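Local structure of esterase (Alcaligenes sp., 1QLW) at residues D27-T32 with H42-V47; P64-H69 with D198-L203; D132-G137 with V173-G178; G232-P237 with H270-A275. The protein probably hydrolyses carboxylic esters, as a dimeric bacterial enzyme of the alpha/beta-hydrolase fold. All blocks are in the same frame, centred on the assembly; numbering follows the deposited sequence. Where two conformers were deposited one is given.

How the contacts relate
Contacts 1 and 2 reach the same mixed sheet but at very different places, their centres 31 Å apart. Contact 2 is buried in the parallel core, about 10 Å from the centre of the chain, and is lined mainly by aliphatic side chains, with threonines at one end. Contact 1 is an antiparallel pair in an outlying part of the sheet, only partly buried and rich in polar side chains that also meet the second subunit. Contact 3, buried, touches that subunit too, yet it joins two loops through one backbone bridge, CH-pi contacts and two bridging waters. Contact 4, partly buried, sets a proline-rich loop against helix 263-278 by apolar packing, with a disulfide beside it.

Contact 1. Residues D27-T32 with H42-V47; sequences DVTSET and HGTVTV
His42 and Glu31 lie side by side just past the last backbone pair of two antiparallel strands. The imidazole ND1 donates to Glu31 OE1 at 2.8 Å, on the syn side of the carboxylate, and the oxygen lies near the ring plane. Glu31 gets there by folding back at chi2 (-47°). The same ring brings His42 CE1 to 3.7 Å from Thr29 CG2.

At the other end Asp27 is turned with CG beside its backbone N (chi1 -77°), which brings OD1 over to Thr46 OG1 (2.8 Å); the hydroxyl meets it on the syn side, 32° out of the carboxylate plane. Asp27 CB rests on Thr44 CG2. Between these ends the hydroxyls of Thr29 and Thr44 are too far apart to bond directly, and one water lies between them, giving its proton to Thr44 OG1 at 2.7 Å. On the reverse face Val28 CG2 meets Val47 CG2 at 3.7 Å, and both valines pack on Asp113 of their own chain.

Hydrogen-bonded pairs Val28-Val45 and Ser30-Gly43 tie the hairpin; Ser30 N reaches Gly43 O at 2.9 Å almost straight. Ser30 OG accepts from Thr32 N, an ST turn, and also bonds Ser115 OG. Thr44 OG1 and Thr46 OG1 have further partners in Glu139 and His138 of the second subunit. Bound within their own chain as well, Thr46 directly and Thr44 through the water, these hydroxyls link strand pairing to the dimer contact.

Contact 2. Residues P64-H69 with D198-L203; sequences PITLIH and DGTVLL
The carbonyl oxygen of Pro64 is gripped twice from the other strand: Val201 N comes in nearly along the C=O axis at 2.9 Å, and Thr200 OG1 donates to the same Pro64 O at 2.8 Å from well above the carbonyl plane. With OG1 anti to the backbone N (chi1 -177°), Thr200 also receives the hydroxyl of Thr66, whose OG1 lies 2.9 Å from Thr200 OG1. Replacing Thr200 by valine would probably leave the buried Thr66 hydroxyl without its acceptor and Pro64 O with one donor fewer.

Beyond this relay the strands run parallel in register, Thr66 N to Val201 O and Leu203 N to Thr66 O, as neighbouring strands of the central alpha/beta-hydrolase sheet. In this fold strand 200-205 is the one expected to lead into the nucleophile elbow. On the Thr66 face, Leu202 CD2 lies alongside Thr66 CB at 3.8 Å, and Ile68 CD1 reaches across to Leu202 CB; helix 185-197 covers this side through Leu190 and Leu193. On the reverse face Leu67 CD2 and Leu203 CD2 touch at 3.8 Å, and Ile65 CG2 approaches Leu203 CB. Phe92 of helix 88-94 packs against all three of these side chains.

Contact 3. Residues D132-G137 with V173-G178; sequences DLFAAG and VPDWLG
Leu133 puts its CD2 methyl squarely over the pyrrole ring of Trp176, 3.4 Å from the ring centroid and 16° off the normal, a CH-pi contact. Its neighbour Phe134 turns its ring in the other direction, CG lying between backbone N and carbonyl carbon (chi1 67°), and Asp175 CB sits over one face with CZ 3.5 Å away; the Asp175 carboxylate lies only 17° from parallel to this ring. Phe134 and Asp175 also form the backbone tie, a single antiparallel bridge in which Asp175 N donates to Phe134 O at 2.8 Å and Phe134 N to Asp175 O at 3.2 Å.

These loops belong to the long connection between sheet strands 99-103 and 200-205. A water extends the bridge, donating to Asp132 O and Asp175 O and accepting from Gly178 N at 2.8 Å. A second water joins Ala136 N to Val173 O. With no side chain on Gly178, Asp132 OD2 comes within 3.4 Å of Gly178 CA.

An Asx turn fixes the Asp175 carboxylate, Leu177 N donating to OD1 at 2.9 Å. Arg107 makes a salt bridge to that OD1, and OD2 accepts from Gln207 NE2 and Cys72 N. Tyr39 of the second subunit stacks on Phe134.

Contact 4. Residues G232-P237 with H270-A275; sequences GECPKP and HAFIDA
Phe272 carries most of this contact, and its path from CB outward traces the loop opposite. CB rests 3.4 Å from Pro235 O, with Cys234 CB a little farther off. CG is held anti to the backbone N (chi1 164°), which swings the ring from the helix toward the loop. CD2 then faces Cys234, 4.0 Å from its CB, and CD1 looks to Pro235 CB. Farther out, CE1 meets Pro235 CG at 3.6 Å, and CE2 and CZ come within reach of Pro235 CD. The pyrrolidine thus covers one face of the phenyl ring, with Pro235 CD almost exactly over the centre of the Phe272 ring in a nearly ideal CH-pi contact. Cys234 SG is oblique to the same ring. With Phe272 cut back to alanine, Pro235 would probably lose the ring face it packs on, and a gap would open beside Cys234.

One turn along the helix, Ala275 CB touches Pro237 CB at 3.7 Å, a small methyl contact nearer the surface. The two segments meet by van der Waals and CH-pi contacts, and the covalent tie lies alongside, the disulfide from Cys234 to Cys269, one residue before His270 on the same helix.

Phe213 of helix 211-218 meets the Phe272 ring edge-to-face, while Val240 and Leu243, farther along the same loop, also pack on it. Val248 of strand 248-252 touches it as well, so the ring, projecting from helix 263-278, packs among helix 211-218, the proline-rich loop after strand 223-229 and strand 248-252.

Contact 1. Residues D27-T32 with H42-V47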
loop_
_atom_site.group_PDB
_atom_site.type_symbol
_atom_site.label_atom_id
_atom_site.label_comp_id
_atom_site.label_asym_id
_atom_site.label_seq_id
_atom_site.Cartn_x
_atom_site.Cartn_y
_atom_site.Cartn_z
ATOM N N ASP A 27 -14.738 -4.872 -13.996
ATOM C CA ASP A 27 -15.014 -6.230 -13.549
ATOM C C ASP A 27 -14.626 -7.215 -14.643
ATOM O O ASP A 27 -14.895 -7.014 -15.832
ATOM C CB ASP A 27 -16.477 -6.364 -13.104
ATOM C CG ASP A 27 -16.673 -5.733 -11.717
ATOM O OD1 ASP A 27 -15.708 -5.179 -11.143
ATOM O OD2 ASP A 27 -17.808 -5.782 -11.201
ATOM N N VAL A 28 -13.947 -8.275 -14.251
ATOM C CA VAL A 28 -13.446 -9.328 -15.111
ATOM C C VAL A 28 -14.015 -10.658 -14.623
ATOM O O VAL A 28 -13.896 -10.975 -13.440
ATOM C CB VAL A 28 -11.894 -9.410 -15.052
ATOM C CG1 VAL A 28 -11.348 -10.657 -15.738
ATOM C CG2 VAL A 28 -11.262 -8.177 -15.688
ATOM N N THR A 29 -14.584 -11.431 -15.538
ATOM C CA THR A 29 -15.024 -12.782 -15.205
ATOM C C THR A 29 -13.891 -13.735 -15.560
ATOM O O THR A 29 -13.435 -13.746 -16.714
ATOM C CB THR A 29 -16.289 -13.174 -15.993
ATOM O OG1 THR A 29 -17.308 -12.218 -15.690
ATOM C CG2 THR A 29 -16.767 -14.574 -15.656
ATOM N N SER A 30 -13.424 -14.490 -14.599
ATOM C CA SER A 30 -12.286 -15.369 -14.784
ATOM C C SER A 30 -12.660 -16.808 -14.478
ATOM O O SER A 30 -13.561 -17.083 -13.682
ATOM C CB SER A 30 -11.200 -14.961 -13.776
ATOM O OG SER A 30 -10.109 -15.861 -13.858
ATOM N N GLU A 31 -11.952 -17.722 -15.114
ATOM C CA GLU A 31 -12.080 -19.146 -14.900
ATOM C C GLU A 31 -10.907 -19.697 -14.107
ATOM O O GLU A 31 -10.932 -20.890 -13.772
ATOM C CB GLU A 31 -12.156 -19.906 -16.231
ATOM C CG GLU A 31 -13.212 -19.388 -17.190
ATOM C CD GLU A 31 -14.571 -19.141 -16.571
ATOM O OE1 GLU A 31 -14.985 -20.012 -15.787
ATOM O OE2 GLU A 31 -15.202 -18.107 -16.850
ATOM N N THR A 32 -9.921 -18.872 -13.762
ATOM C CA THR A 32 -8.694 -19.370 -13.164
ATOM C C THR A 32 -8.267 -18.567 -11.940
ATOM O O THR A 32 -7.070 -18.331 -11.727
ATOM C CB THR A 32 -7.561 -19.451 -14.201
ATOM O OG1 THR A 32 -7.381 -18.152 -14.779
ATOM C CG2 THR A 32 -7.875 -20.421 -15.335
ATOM N N HIS A 42 -13.914 -20.004 -10.667
ATOM C CA HIS A 42 -14.738 -19.179 -11.547
ATOM C C HIS A 42 -15.320 -18.047 -10.705
ATOM O O HIS A 42 -15.958 -18.345 -9.685
ATOM C CB HIS A 42 -15.900 -19.994 -12.173
ATOM C CG HIS A 42 -16.905 -19.105 -12.847
ATOM N ND1 HIS A 42 -16.796 -18.661 -14.145
ATOM C CD2 HIS A 42 -18.042 -18.546 -12.353
ATOM C CE1 HIS A 42 -17.825 -17.878 -14.438
ATOM N NE2 HIS A 42 -18.590 -17.800 -13.362
ATOM N N GLY A 43 -15.177 -16.800 -11.118
ATOM C CA GLY A 43 -15.746 -15.702 -10.368
ATOM C C GLY A 43 -15.398 -14.383 -11.035
ATOM O O GLY A 43 -14.727 -14.361 -12.061
ATOM N N THR A 44 -15.889 -13.322 -10.439
ATOM C CA THR A 44 -15.686 -11.981 -10.957
ATOM C C THR A 44 -14.787 -11.203 -10.013
ATOM O O THR A 44 -15.024 -11.175 -8.804
ATOM C CB THR A 44 -17.044 -11.257 -11.024
ATOM O OG1 THR A 44 -17.984 -12.071 -11.715
ATOM C CG2 THR A 44 -16.929 -9.919 -11.731
ATOM N N VAL A 45 -13.772 -10.550 -10.568
ATOM C CA VAL A 45 -12.876 -9.708 -9.782
ATOM C C VAL A 45 -12.888 -8.296 -10.364
ATOM O O VAL A 45 -13.082 -8.112 -11.558
ATOM C CB VAL A 45 -11.434 -10.237 -9.656
ATOM C CG1 VAL A 45 -11.414 -11.507 -8.804
ATOM C CG2 VAL A 45 -10.816 -10.467 -11.031
ATOM N N THR A 46 -12.535 -7.332 -9.518
ATOM C CA THR A 46 -12.332 -5.946 -9.967
ATOM C C THR A 46 -10.840 -5.712 -10.104
ATOM O O THR A 46 -10.076 -5.973 -9.164
ATOM C CB THR A 46 -12.929 -4.975 -8.943
ATOM O OG1 THR A 46 -14.313 -5.303 -8.745
ATOM C CG2 THR A 46 -12.812 -3.534 -9.414
ATOM N N VAL A 47 -10.429 -5.182 -11.253
ATOM C CA VAL A 47 -9.018 -4.891 -11.526
ATOM C C VAL A 47 -8.903 -3.498 -12.148
ATOM O O VAL A 47 -9.896 -2.922 -12.589
ATOM C CB VAL A 47 -8.330 -5.933 -12.412
ATOM C CG1 VAL A 47 -8.350 -7.320 -11.789
ATOM C CG2 VAL A 47 -9.003 -5.940 -13.766
HETATM O O HOH W 1 -19.646 -11.238 -13.678
#

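Contact 2. Residues P64-H69 with D198-L203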
loop_
_atom_site.group_PDB
_atom_site.type_symbol
_atom_site.label_atom_id
_atom_site.label_comp_id
_atom_site.label_asym_id
_atom_site.label_seq_id
_atom_site.Cartn_x
_atom_site.Cartn_y
_atom_site.Cartn_z
ATOM N N PRO A 64 -5.613 20.573 -3.816
ATOM C CA PRO A 64 -4.793 19.485 -3.301
ATOM C C PRO A 64 -3.692 19.099 -4.276
ATOM O O PRO A 64 -3.832 19.303 -5.480
ATOM C CB PRO A 64 -5.772 18.310 -3.196
ATOM C CG PRO A 64 -7.108 18.966 -3.031
ATOM C CD PRO A 64 -7.007 20.135 -4.003
ATOM N N ILE A 65 -2.647 18.465 -3.776
ATOM C CA ILE A 65 -1.596 17.887 -4.588
ATOM C C ILE A 65 -1.792 16.372 -4.608
ATOM O O ILE A 65 -1.916 15.743 -3.560
ATOM C CB ILE A 65 -0.199 18.264 -4.077
ATOM C CG1 ILE A 65 -0.013 19.789 -4.049
ATOM C CG2 ILE A 65 0.877 17.587 -4.919
ATOM C CD1 ILE A 65 1.229 20.278 -3.339
ATOM N N THR A 66 -1.832 15.819 -5.816
ATOM C CA THR A 66 -1.891 14.373 -6.018
ATOM C C THR A 66 -0.485 13.902 -6.375
ATOM O O THR A 66 0.090 14.372 -7.367
ATOM C CB THR A 66 -2.905 14.036 -7.116
ATOM O OG1 THR A 66 -4.218 14.441 -6.712
ATOM C CG2 THR A 66 -2.933 12.548 -7.402
ATOM N N LEU A 67 0.067 12.996 -5.587
ATOM C CA LEU A 67 1.426 12.482 -5.732
ATOM C C LEU A 67 1.409 11.106 -6.372
ATOM O O LEU A 67 0.732 10.207 -5.869
ATOM C CB LEU A 67 2.148 12.426 -4.382
ATOM C CG LEU A 67 2.330 13.751 -3.646
ATOM C CD1 LEU A 67 2.895 13.501 -2.242
ATOM C CD2 LEU A 67 3.265 14.668 -4.412
ATOM N N ILE A 68 2.141 10.963 -7.475
ATOM C CA ILE A 68 2.057 9.819 -8.367
ATOM C C ILE A 68 3.436 9.201 -8.564
ATOM O O ILE A 68 4.286 9.771 -9.274
ATOM C CB ILE A 68 1.466 10.268 -9.722
ATOM C CG1 ILE A 68 0.166 11.080 -9.575
ATOM C CG2 ILE A 68 1.271 9.075 -10.648
ATOM C CD1 ILE A 68 -0.076 12.009 -10.744
ATOM N N HIS A 69 3.700 8.071 -7.926
ATOM C CA HIS A 69 4.989 7.404 -7.993
ATOM C C HIS A 69 5.277 6.844 -9.388
ATOM O O HIS A 69 4.391 6.705 -10.225
ATOM C CB HIS A 69 5.061 6.276 -6.945
ATOM C CG HIS A 69 4.110 5.155 -7.269
ATOM N ND1 HIS A 69 4.434 4.211 -8.230
ATOM C CD2 HIS A 69 2.885 4.827 -6.815
ATOM C CE1 HIS A 69 3.394 3.374 -8.335
ATOM N NE2 HIS A 69 2.434 3.718 -7.490
ATOM N N ASP A 198 -12.306 18.479 -8.198
ATOM C CA ASP A 198 -12.590 19.762 -8.807
ATOM C C ASP A 198 -11.380 20.678 -8.694
ATOM O O ASP A 198 -11.489 21.853 -8.362
ATOM C CB ASP A 198 -13.860 20.396 -8.247
ATOM C CG ASP A 198 -14.358 21.558 -9.095
ATOM O OD1 ASP A 198 -14.177 21.509 -10.329
ATOM O OD2 ASP A 198 -14.895 22.509 -8.497
ATOM N N GLY A 199 -10.208 20.151 -9.068
ATOM C CA GLY A 199 -9.007 20.961 -9.134
ATOM C C GLY A 199 -7.894 20.414 -8.271
ATOM O O GLY A 199 -7.930 20.531 -7.045
ATOM N N THR A 200 -6.895 19.819 -8.896
ATOM C CA THR A 200 -5.741 19.294 -8.191
ATOM C C THR A 200 -4.492 19.546 -9.020
ATOM O O THR A 200 -4.532 19.631 -10.255
ATOM C CB THR A 200 -5.899 17.773 -7.910
ATOM O OG1 THR A 200 -4.786 17.270 -7.161
ATOM C CG2 THR A 200 -6.032 16.939 -9.174
ATOM N N VAL A 201 -3.382 19.663 -8.328
ATOM C CA VAL A 201 -2.074 19.735 -8.944
ATOM C C VAL A 201 -1.582 18.284 -9.040
ATOM O O VAL A 201 -1.450 17.623 -8.004
ATOM C CB VAL A 201 -1.082 20.545 -8.117
ATOM C CG1 VAL A 201 0.321 20.497 -8.695
ATOM C CG2 VAL A 201 -1.580 21.981 -7.964
ATOM N N LEU A 202 -1.288 17.790 -10.232
ATOM C CA LEU A 202 -0.772 16.441 -10.421
ATOM C C LEU A 202 0.746 16.480 -10.390
ATOM O O LEU A 202 1.333 17.202 -11.203
ATOM C CB LEU A 202 -1.259 15.845 -11.744
ATOM C CG LEU A 202 -2.775 15.709 -11.913
ATOM C CD1 LEU A 202 -3.114 15.159 -13.292
ATOM C CD2 LEU A 202 -3.423 14.862 -10.837
ATOM N N LEU A 203 1.360 15.703 -9.512
ATOM C CA LEU A 203 2.813 15.643 -9.376
ATOM C C LEU A 203 3.245 14.200 -9.600
ATOM O O LEU A 203 2.873 13.298 -8.861
ATOM C CB LEU A 203 3.235 16.170 -8.017
ATOM C CG LEU A 203 4.740 16.391 -7.840
ATOM C CD1 LEU A 203 4.999 17.427 -6.763
ATOM C CD2 LEU A 203 5.444 15.090 -7.552
#

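Contact 3. Residues D132-G137 with V173-G178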
loop_
_atom_site.group_PDB
_atom_site.type_symbol
_atom_site.label_atom_id
_atom_site.label_comp_id
_atom_site.label_asym_id
_atom_site.label_seq_id
_atom_site.Cartn_x
_atom_site.Cartn_y
_atom_site.Cartn_z
ATOM N N ASP A 132 3.919 -9.739 -18.703
ATOM C CA ASP A 132 5.211 -9.087 -18.793
ATOM C C ASP A 132 5.470 -8.346 -17.482
ATOM O O ASP A 132 4.824 -7.333 -17.196
ATOM C CB ASP A 132 5.176 -8.103 -19.963
ATOM C CG ASP A 132 6.478 -7.353 -20.109
ATOM O OD1 ASP A 132 7.536 -7.873 -19.730
ATOM O OD2 ASP A 132 6.408 -6.234 -20.662
ATOM N N LEU A 133 6.394 -8.843 -16.689
ATOM C CA LEU A 133 6.725 -8.331 -15.369
ATOM C C LEU A 133 8.207 -8.027 -15.270
ATOM O O LEU A 133 9.012 -8.737 -15.902
ATOM C CB LEU A 133 6.399 -9.395 -14.296
ATOM C CG LEU A 133 4.992 -9.970 -14.336
ATOM C CD1 LEU A 133 4.824 -11.022 -13.262
ATOM C CD2 LEU A 133 3.968 -8.872 -14.170
ATOM N N PHE A 134 8.585 -7.042 -14.453
ATOM C CA PHE A 134 10.002 -6.843 -14.197
ATOM C C PHE A 134 10.182 -6.314 -12.786
ATOM O O PHE A 134 9.259 -5.830 -12.146
ATOM C CB PHE A 134 10.659 -5.900 -15.206
ATOM C CG PHE A 134 10.201 -4.476 -15.134
ATOM C CD1 PHE A 134 9.074 -4.058 -15.822
ATOM C CD2 PHE A 134 10.919 -3.520 -14.421
ATOM C CE1 PHE A 134 8.631 -2.748 -15.800
ATOM C CE2 PHE A 134 10.488 -2.201 -14.395
ATOM C CZ PHE A 134 9.345 -1.838 -15.064
ATOM N N ALA A 135 11.419 -6.400 -12.328
ATOM C CA ALA A 135 11.836 -5.779 -11.076
ATOM C C ALA A 135 13.223 -5.182 -11.338
ATOM O O ALA A 135 13.998 -5.777 -12.080
ATOM C CB ALA A 135 11.879 -6.730 -9.914
ATOM N N ALA A 136 13.490 -4.039 -10.741
ATOM C CA ALA A 136 14.807 -3.415 -10.867
ATOM C C ALA A 136 15.674 -3.908 -9.708
ATOM O O ALA A 136 15.357 -3.702 -8.534
ATOM C CB ALA A 136 14.680 -1.898 -10.808
ATOM N N GLY A 137 16.754 -4.570 -10.060
ATOM C CA GLY A 137 17.708 -5.035 -9.055
ATOM C C GLY A 137 18.448 -3.843 -8.443
ATOM O O GLY A 137 18.473 -2.746 -8.994
ATOM N N VAL A 173 9.509 -2.747 -5.531
ATOM C CA VAL A 173 8.566 -3.831 -5.795
ATOM C C VAL A 173 8.543 -4.178 -7.269
ATOM O O VAL A 173 8.881 -3.345 -8.124
ATOM C CB VAL A 173 7.137 -3.426 -5.344
ATOM C CG1 VAL A 173 7.054 -3.110 -3.854
ATOM C CG2 VAL A 173 6.596 -2.246 -6.141
ATOM N N PRO A 174 8.051 -5.369 -7.619
ATOM C CA PRO A 174 7.825 -5.703 -9.024
ATOM C C PRO A 174 6.828 -4.771 -9.681
ATOM O O PRO A 174 5.894 -4.266 -9.062
ATOM C CB PRO A 174 7.292 -7.134 -8.975
ATOM C CG PRO A 174 7.871 -7.685 -7.722
ATOM C CD PRO A 174 7.838 -6.542 -6.731
ATOM N N ASP A 175 7.018 -4.621 -10.980
ATOM C CA ASP A 175 6.270 -3.674 -11.796
ATOM C C ASP A 175 5.531 -4.406 -12.897
ATOM O O ASP A 175 6.139 -5.155 -13.665
ATOM C CB ASP A 175 7.255 -2.642 -12.342
ATOM C CG ASP A 175 6.592 -1.392 -12.833
ATOM O OD1 ASP A 175 5.518 -1.501 -13.449
ATOM O OD2 ASP A 175 7.169 -0.299 -12.608
ATOM N N TRP A 176 4.208 -4.198 -12.951
ATOM C CA TRP A 176 3.328 -4.819 -13.920
ATOM C C TRP A 176 3.000 -3.890 -15.078
ATOM O O TRP A 176 2.114 -4.258 -15.891
ATOM C CB TRP A 176 2.051 -5.250 -13.191
ATOM C CG TRP A 176 2.226 -6.412 -12.267
ATOM C CD1 TRP A 176 3.062 -6.541 -11.198
ATOM C CD2 TRP A 176 1.485 -7.638 -12.328
ATOM N NE1 TRP A 176 2.922 -7.777 -10.622
ATOM C CE2 TRP A 176 1.968 -8.471 -11.308
ATOM C CE3 TRP A 176 0.477 -8.113 -13.180
ATOM C CZ2 TRP A 176 1.438 -9.752 -11.083
ATOM C CZ3 TRP A 176 -0.039 -9.389 -12.967
ATOM C CH2 TRP A 176 0.462 -10.164 -11.940
ATOM N N LEU A 177 3.705 -2.797 -15.283
ATOM C CA LEU A 177 3.394 -1.848 -16.344
ATOM C C LEU A 177 3.206 -2.517 -17.701
ATOM O O LEU A 177 2.263 -2.215 -18.454
ATOM C CB LEU A 177 4.551 -0.829 -16.483
ATOM C CG LEU A 177 4.255 0.331 -17.427
ATOM C CD1 LEU A 177 3.474 1.419 -16.741
ATOM C CD2 LEU A 177 5.538 0.879 -18.041
ATOM N N GLY A 178 4.124 -3.423 -18.038
ATOM C CA GLY A 178 4.169 -4.029 -19.346
ATOM C C GLY A 178 3.045 -4.987 -19.636
ATOM O O GLY A 178 2.862 -5.390 -20.791
HETATM O O HOH W 2 5.925 -4.934 -16.517
HETATM O O HOH W 3 11.698 -3.229 -8.622
#

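Contact 4. Residues G232-P237 with H270-A275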
loop_
_atom_site.group_PDB
_atom_site.type_symbol
_atom_site.label_atom_id
_atom_site.label_comp_id
_atom_site.label_asym_id
_atom_site.label_seq_id
_atom_site.Cartn_x
_atom_site.Cartn_y
_atom_site.Cartn_z
ATOM N N GLY A 232 10.207 10.032 -17.584
ATOM C CA GLY A 232 10.783 9.138 -18.580
ATOM C C GLY A 232 10.508 9.660 -19.980
ATOM O O GLY A 232 11.349 9.499 -20.874
ATOM N N GLU A 233 9.348 10.277 -20.156
ATOM C CA GLU A 233 8.994 10.929 -21.407
ATOM C C GLU A 233 8.197 12.195 -21.103
ATOM O O GLU A 233 7.347 12.195 -20.224
ATOM C CB GLU A 233 8.130 10.009 -22.265
ATOM C CG GLU A 233 8.775 8.771 -22.834
ATOM C CD GLU A 233 10.030 8.971 -23.651
ATOM O OE1 GLU A 233 10.184 10.015 -24.319
ATOM O OE2 GLU A 233 10.920 8.089 -23.658
ATOM N N CYS A 234 8.479 13.258 -21.851
ATOM C CA CYS A 234 7.651 14.460 -21.826
ATOM C C CYS A 234 6.782 14.362 -23.084
ATOM O O CYS A 234 7.094 13.605 -24.012
ATOM C CB CYS A 234 8.522 15.723 -21.859
ATOM S SG CYS A 234 9.179 16.289 -20.302
ATOM N N PRO A 235 5.700 15.115 -23.161
ATOM C CA PRO A 235 4.914 15.191 -24.384
ATOM C C PRO A 235 5.757 15.673 -25.559
ATOM O O PRO A 235 6.794 16.320 -25.343
ATOM C CB PRO A 235 3.826 16.208 -24.069
ATOM C CG PRO A 235 3.723 16.207 -22.584
ATOM C CD PRO A 235 5.147 15.987 -22.105
ATOM N N LYS A 236 5.336 15.347 -26.772
ATOM C CA LYS A 236 5.996 15.838 -27.977
ATOM C C LYS A 236 5.584 17.278 -28.203
ATOM O O LYS A 236 4.617 17.806 -27.650
ATOM C CB LYS A 236 5.618 14.971 -29.168
ATOM C CG LYS A 236 5.988 13.510 -29.065
ATOM C CD LYS A 236 7.483 13.306 -28.938
ATOM C CE LYS A 236 7.849 11.839 -29.128
ATOM N NZ LYS A 236 7.609 11.362 -30.514
ATOM N N PRO A 237 6.421 18.051 -28.918
ATOM C CA PRO A 237 6.113 19.452 -29.178
ATOM C C PRO A 237 4.740 19.572 -29.808
ATOM O O PRO A 237 3.995 20.517 -29.550
ATOM C CB PRO A 237 7.216 19.954 -30.075
ATOM C CG PRO A 237 8.155 18.845 -30.305
ATOM C CD PRO A 237 7.620 17.608 -29.654
ATOM N N HIS A 270 13.100 19.897 -22.596
ATOM C CA HIS A 270 13.245 21.293 -23.018
ATOM C C HIS A 270 12.470 21.555 -24.306
ATOM O O HIS A 270 11.859 22.615 -24.442
ATOM C CB HIS A 270 14.705 21.653 -23.278
ATOM C CG HIS A 270 15.466 21.996 -22.044
ATOM N ND1 HIS A 270 15.191 23.101 -21.267
ATOM C CD2 HIS A 270 16.546 21.382 -21.488
ATOM C CE1 HIS A 270 16.085 23.173 -20.297
ATOM N NE2 HIS A 270 16.908 22.133 -20.399
ATOM N N ALA A 271 12.517 20.636 -25.261
ATOM C CA ALA A 271 11.817 20.868 -26.533
ATOM C C ALA A 271 10.328 21.048 -26.242
ATOM O O ALA A 271 9.673 21.887 -26.849
ATOM C CB ALA A 271 12.096 19.764 -27.507
ATOM N N PHE A 272 9.783 20.216 -25.361
ATOM C CA PHE A 272 8.391 20.324 -24.952
ATOM C C PHE A 272 8.094 21.658 -24.303
ATOM O O PHE A 272 7.149 22.334 -24.701
ATOM C CB PHE A 272 8.064 19.159 -23.991
ATOM C CG PHE A 272 6.809 19.358 -23.202
ATOM C CD1 PHE A 272 5.587 19.524 -23.813
ATOM C CD2 PHE A 272 6.941 19.394 -21.816
ATOM C CE1 PHE A 272 4.462 19.725 -23.009
ATOM C CE2 PHE A 272 5.823 19.569 -21.027
ATOM C CZ PHE A 272 4.608 19.756 -21.637
ATOM N N ILE A 273 8.858 22.014 -23.284
ATOM C CA ILE A 273 8.597 23.254 -22.554
ATOM C C ILE A 273 8.696 24.451 -23.473
ATOM O O ILE A 273 7.853 25.355 -23.414
ATOM C CB ILE A 273 9.560 23.353 -21.370
ATOM C CG1 ILE A 273 9.244 22.293 -20.295
ATOM C CG2 ILE A 273 9.546 24.756 -20.767
ATOM C CD1 ILE A 273 7.905 22.472 -19.604
ATOM N N ASP A 274 9.719 24.498 -24.313
ATOM C CA ASP A 274 9.851 25.615 -25.241
ATOM C C ASP A 274 8.677 25.689 -26.191
ATOM O O ASP A 274 8.176 26.783 -26.474
ATOM C CB ASP A 274 11.167 25.478 -26.017
ATOM C CG ASP A 274 12.382 25.673 -25.138
ATOM O OD1 ASP A 274 12.280 26.170 -23.996
ATOM O OD2 ASP A 274 13.473 25.324 -25.634
ATOM N N ALA A 275 8.241 24.550 -26.724
ATOM C CA ALA A 275 7.070 24.514 -27.594
ATOM C C ALA A 275 5.820 24.989 -26.867
ATOM O O ALA A 275 5.000 25.708 -27.444
ATOM C CB ALA A 275 6.850 23.125 -28.162
#